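Long-range contact in inactive dihydroorotase-like domain (Chaetomium thermophilum, PDB 5NNL), which is an inactive dihydroorotase-like domain with the barrel fold of the amidohydrolase superfamily: residues 40-54 against 72-84. Sequence-based numbering, arbitrary orientation.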
loop_
_atom_site.group_PDB
_atom_site.type_symbol
_atom_site.label_atom_id
_atom_site.label_comp_id
_atom_site.label_asym_id
_atom_site.label_seq_id
_atom_site.Cartn_x
_atom_site.Cartn_y
_atom_site.Cartn_z
ATOM N N SER A 40 5.711 10.743 1.544
ATOM C CA SER A 40 5.226 11.745 2.486
ATOM C C SER A 40 3.782 11.506 2.911
ATOM O O SER A 40 3.265 12.257 3.744
ATOM C CB SER A 40 5.356 13.147 1.878
ATOM O OG SER A 40 4.571 13.275 0.705
ATOM N N MET A 41 3.125 10.488 2.357
ATOM C CA MET A 41 1.747 10.157 2.694
ATOM C C MET A 41 1.569 8.657 2.543
ATOM O O MET A 41 1.889 8.101 1.488
ATOM C CB MET A 41 0.759 10.894 1.785
ATOM C CG MET A 41 -0.140 11.892 2.496
ATOM S SD MET A 41 -1.342 11.115 3.596
ATOM C CE MET A 41 -2.860 11.833 2.978
ATOM N N ILE A 42 1.052 8.010 3.583
ATOM C CA ILE A 42 0.839 6.567 3.566
ATOM C C ILE A 42 -0.529 6.257 4.153
ATOM O O ILE A 42 -0.953 6.874 5.137
ATOM C CB ILE A 42 1.943 5.809 4.338
ATOM C CG1 ILE A 42 1.939 6.189 5.821
ATOM C CG2 ILE A 42 3.301 6.085 3.716
ATOM C CD1 ILE A 42 2.874 5.341 6.679
ATOM N N ARG A 43 -1.221 5.302 3.540
ATOM C CA ARG A 43 -2.408 4.707 4.132
ATOM C C ARG A 43 -1.984 3.486 4.933
ATOM O O ARG A 43 -1.259 2.623 4.425
ATOM C CB ARG A 43 -3.430 4.317 3.065
ATOM C CG ARG A 43 -4.524 3.385 3.582
ATOM C CD ARG A 43 -5.548 3.017 2.523
ATOM N NE ARG A 43 -6.418 1.959 3.022
ATOM C CZ ARG A 43 -6.073 0.676 3.089
ATOM N NH1 ARG A 43 -4.873 0.279 2.676
ATOM N NH2 ARG A 43 -6.928 -0.214 3.573
ATOM N N ILE A 44 -2.429 3.425 6.179
ATOM C CA ILE A 44 -2.066 2.344 7.084
ATOM C C ILE A 44 -3.025 1.183 6.869
ATOM O O ILE A 44 -4.249 1.355 6.927
ATOM C CB ILE A 44 -2.090 2.824 8.544
ATOM C CG1 ILE A 44 -1.266 4.110 8.705
ATOM C CG2 ILE A 44 -1.568 1.740 9.467
ATOM C CD1 ILE A 44 0.180 3.984 8.271
ATOM N N MET A 45 -2.473 0.004 6.615
ATOM C CA MET A 45 -3.290 -1.184 6.409
ATOM C C MET A 45 -4.007 -1.534 7.707
ATOM O O MET A 45 -3.343 -1.769 8.726
ATOM C CB MET A 45 -2.425 -2.352 5.947
ATOM C CG MET A 45 -1.710 -2.099 4.623
ATOM S SD MET A 45 -0.699 -3.486 4.085
ATOM C CE MET A 45 -1.962 -4.710 3.745
ATOM N N PRO A 46 -5.342 -1.587 7.725
ATOM C CA PRO A 46 -6.045 -1.842 8.996
ATOM C C PRO A 46 -5.781 -3.219 9.586
ATOM O O PRO A 46 -6.021 -3.411 10.784
ATOM C CB PRO A 46 -7.525 -1.664 8.624
ATOM C CG PRO A 46 -7.588 -1.889 7.141
ATOM C CD PRO A 46 -6.266 -1.437 6.589
ATOM N N VAL A 47 -5.297 -4.176 8.801
ATOM C CA VAL A 47 -4.995 -5.518 9.286
ATOM C C VAL A 47 -3.507 -5.578 9.600
ATOM O O VAL A 47 -2.666 -5.354 8.721
ATOM C CB VAL A 47 -5.398 -6.588 8.258
ATOM C CG1 VAL A 47 -4.933 -7.977 8.689
ATOM C CG2 VAL A 47 -6.917 -6.576 8.045
ATOM N N SER A 48 -3.177 -5.889 10.850
ATOM C CA SER A 48 -1.799 -5.934 11.309
ATOM C C SER A 48 -1.413 -7.379 11.656
ATOM O O SER A 48 -2.067 -8.332 11.208
ATOM C CB SER A 48 -1.639 -4.952 12.476
ATOM O OG SER A 48 -2.610 -5.166 13.486
ATOM N N LYS A 49 -0.343 -7.545 12.441
ATOM C CA LYS A 49 0.224 -8.872 12.679
ATOM C C LYS A 49 -0.807 -9.825 13.282
ATOM O O LYS A 49 -1.185 -10.827 12.663
ATOM C CB LYS A 49 1.452 -8.754 13.582
ATOM C CG LYS A 49 1.983 -10.085 14.127
ATOM C CD LYS A 49 3.481 -10.216 13.921
ATOM C CE LYS A 49 4.121 -11.249 14.850
ATOM N NZ LYS A 49 4.309 -12.579 14.194
ATOM N N ASP A 50 -1.260 -9.537 14.498
ATOM C CA ASP A 50 -2.208 -10.388 15.213
ATOM C C ASP A 50 -3.401 -9.571 15.687
ATOM O O ASP A 50 -3.910 -9.755 16.796
ATOM C CB ASP A 50 -1.529 -11.094 16.386
ATOM C CG ASP A 50 -0.666 -12.268 15.945
ATOM O OD1 ASP A 50 -1.177 -13.138 15.205
ATOM O OD2 ASP A 50 0.522 -12.317 16.334
ATOM N N GLY A 51 -3.863 -8.658 14.845
ATOM C CA GLY A 51 -5.004 -7.836 15.182
ATOM C C GLY A 51 -5.432 -7.019 13.986
ATOM O O GLY A 51 -4.924 -7.195 12.876
ATOM N N SER A 52 -6.378 -6.116 14.223
ATOM C CA SER A 52 -6.884 -5.278 13.147
ATOM C C SER A 52 -7.692 -4.134 13.735
ATOM O O SER A 52 -8.197 -4.218 14.858
ATOM C CB SER A 52 -7.753 -6.084 12.177
ATOM O OG SER A 52 -8.938 -6.523 12.820
ATOM N N ILE A 53 -7.809 -3.062 12.954
ATOM C CA ILE A 53 -8.770 -2.002 13.243
ATOM C C ILE A 53 -10.129 -2.503 12.763
ATOM O O ILE A 53 -10.434 -2.470 11.570
ATOM C CB ILE A 53 -8.381 -0.673 12.590
ATOM C CG1 ILE A 53 -7.044 -0.183 13.162
ATOM C CG2 ILE A 53 -9.486 0.373 12.802
ATOM C CD1 ILE A 53 -6.546 1.130 12.565
ATOM N N SER A 54 -10.947 -2.985 13.705
ATOM C CA SER A 54 -12.242 -3.578 13.400
ATOM C C SER A 54 -13.403 -2.986 14.190
ATOM O O SER A 54 -14.555 -3.323 13.891
ATOM C CB SER A 54 -12.202 -5.095 13.655
ATOM O OG SER A 54 -11.635 -5.386 14.924
ATOM N N CYS A 72 5.673 11.266 8.642
ATOM C CA CYS A 72 4.974 11.560 7.403
ATOM C C CYS A 72 3.494 11.680 7.743
ATOM O O CYS A 72 3.069 11.351 8.853
ATOM C CB CYS A 72 5.232 10.484 6.335
ATOM S SG CYS A 72 4.570 8.847 6.717
ATOM N N ASP A 73 2.708 12.178 6.793
ATOM C CA ASP A 73 1.264 12.204 6.976
ATOM C C ASP A 73 0.682 10.819 6.704
ATOM O O ASP A 73 1.283 9.989 6.016
ATOM C CB ASP A 73 0.620 13.244 6.061
ATOM C CG ASP A 73 1.046 14.660 6.400
ATOM O OD1 ASP A 73 1.522 14.879 7.534
ATOM O OD2 ASP A 73 0.903 15.550 5.536
ATOM N N PHE A 74 -0.500 10.567 7.260
ATOM C CA PHE A 74 -1.070 9.235 7.144
ATOM C C PHE A 74 -2.580 9.290 7.300
ATOM O O PHE A 74 -3.144 10.248 7.834
ATOM C CB PHE A 74 -0.458 8.276 8.174
ATOM C CG PHE A 74 -0.923 8.510 9.581
ATOM C CD1 PHE A 74 -0.302 9.454 10.386
ATOM C CD2 PHE A 74 -1.976 7.777 10.105
ATOM C CE1 PHE A 74 -0.728 9.667 11.683
ATOM C CE2 PHE A 74 -2.404 7.985 11.399
ATOM C CZ PHE A 74 -1.781 8.931 12.189
ATOM N N ASN A 75 -3.221 8.242 6.795
ATOM C CA ASN A 75 -4.638 7.981 6.979
ATOM C C ASN A 75 -4.783 6.610 7.618
ATOM O O ASN A 75 -4.039 5.682 7.284
ATOM C CB ASN A 75 -5.386 8.005 5.641
ATOM C CG ASN A 75 -6.288 9.214 5.489
ATOM O OD1 ASN A 75 -6.990 9.604 6.423
ATOM N ND2 ASN A 75 -6.278 9.809 4.299
ATOM N N LEU A 76 -5.720 6.485 8.548
ATOM C CA LEU A 76 -6.092 5.172 9.042
ATOM C C LEU A 76 -7.193 4.588 8.164
ATOM O O LEU A 76 -7.768 5.258 7.302
ATOM C CB LEU A 76 -6.545 5.238 10.502
ATOM C CG LEU A 76 -5.454 5.477 11.550
ATOM C CD1 LEU A 76 -6.068 5.628 12.935
ATOM C CD2 LEU A 76 -4.433 4.347 11.551
ATOM N N SER A 77 -7.470 3.310 8.385
ATOM C CA SER A 77 -8.514 2.603 7.666
ATOM C C SER A 77 -9.126 1.605 8.635
ATOM O O SER A 77 -8.620 1.403 9.742
ATOM C CB SER A 77 -7.957 1.919 6.411
ATOM O OG SER A 77 -8.985 1.344 5.620
ATOM N N ILE A 78 -10.221 0.977 8.217
ATOM C CA ILE A 78 -10.955 0.065 9.087
ATOM C C ILE A 78 -11.373 -1.172 8.303
ATOM O O ILE A 78 -11.753 -1.082 7.132
ATOM C CB ILE A 78 -12.178 0.758 9.718
ATOM C CG1 ILE A 78 -12.849 -0.178 10.717
ATOM C CG2 ILE A 78 -13.162 1.222 8.640
ATOM C CD1 ILE A 78 -13.502 0.562 11.883
ATOM N N THR A 79 -11.315 -2.324 8.970
ATOM C CA THR A 79 -11.617 -3.613 8.365
ATOM C C THR A 79 -13.086 -3.971 8.530
ATOM O O THR A 79 -13.667 -3.797 9.606
ATOM C CB THR A 79 -10.772 -4.712 9.009
ATOM O OG1 THR A 79 -9.440 -4.233 9.212
ATOM C CG2 THR A 79 -10.738 -5.953 8.140
ATOM N N ALA A 80 -13.673 -4.500 7.464
ATOM C CA ALA A 80 -15.035 -4.997 7.523
ATOM C C ALA A 80 -15.056 -6.409 8.094
ATOM O O ALA A 80 -14.124 -7.197 7.907
ATOM C CB ALA A 80 -15.671 -4.986 6.133
ATOM N N THR A 81 -16.140 -6.722 8.799
ATOM C CA THR A 81 -16.377 -8.060 9.324
ATOM C C THR A 81 -17.840 -8.396 9.071
ATOM O O THR A 81 -18.548 -7.676 8.358
ATOM C CB THR A 81 -16.018 -8.166 10.815
ATOM O OG1 THR A 81 -16.964 -7.429 11.601
ATOM C CG2 THR A 81 -14.610 -7.649 11.085
ATOM N N SER A 82 -18.292 -9.501 9.671
ATOM C CA SER A 82 -19.647 -9.992 9.435
ATOM C C SER A 82 -20.698 -9.087 10.074
ATOM O O SER A 82 -21.780 -8.888 9.506
ATOM C CB SER A 82 -19.778 -11.419 9.970
ATOM O OG SER A 82 -18.764 -11.722 10.911
ATOM N N ASP A 83 -20.406 -8.537 11.255
ATOM C CA ASP A 83 -21.357 -7.730 12.015
ATOM C C ASP A 83 -20.848 -6.310 12.257
ATOM O O ASP A 83 -21.296 -5.648 13.200
ATOM C CB ASP A 83 -21.673 -8.409 13.350
ATOM C CG ASP A 83 -20.435 -8.952 14.034
ATOM O OD1 ASP A 83 -20.458 -10.124 14.467
ATOM O OD2 ASP A 83 -19.429 -8.220 14.115
ATOM N N ASN A 84 -19.929 -5.830 11.418
ATOM C CA ASN A 84 -19.251 -4.552 11.615
ATOM C C ASN A 84 -19.997 -3.360 11.030
ATOM O O ASN A 84 -19.879 -2.250 11.562
ATOM C CB ASN A 84 -17.865 -4.594 10.964
ATOM C CG ASN A 84 -16.739 -4.651 11.975
ATOM O OD1 ASN A 84 -16.876 -5.254 13.042
ATOM N ND2 ASN A 84 -15.615 -4.022 11.646
HETATM O O HOH W 1 -5.421 1.542 9.362
#
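I42 O receives N75 N at 3.1 Å, and I44 N donates to N75 O at 3.0 Å, almost straight (173°); with I42 N donating to D73 O, these bonds show how two parallel strands, 41-44 and 73-75, are joined, each residue of a bonded pair reaching to both neighbours of its partner. Beyond the paired residues a water takes over, donating to I44 O and accepting from S77 N.

The loop after the strand then returns to 78-79. There I53 O is gripped twice by T79: by the amide N at 2.7 Å, nearly on the carbonyl axis, and by OG1 at 3.1 Å, from above the carbonyl plane.

Among apolar contacts, I42 shares one face of the strand pair with F74, and I42 CG1 lies on C72 SG (3.8 Å). I44 CG1 approaches the F74 ring obliquely; further on, L76 CD2 meets I53 CD1 at 4.0 Å, against helix 56-64. On the face of M41 and D73, M41, bent at chi2 (-69°) and chi3, lays SD beside D73 CB.

The polar ends have their main partners outside the two segments: D73 turns to A334, N75 to S337. S97 OG bonds both R43 NE and S77 OG, while S77 OG, at the edge of the R43 guanidinium and near its plane, takes a weak bond from NH2 (3.3 Å).

Strand 39-44, helix 56-64 and strand 73-79 thus form a beta-alpha-beta crossover, the repeating element of the amidohydrolase-type barrel.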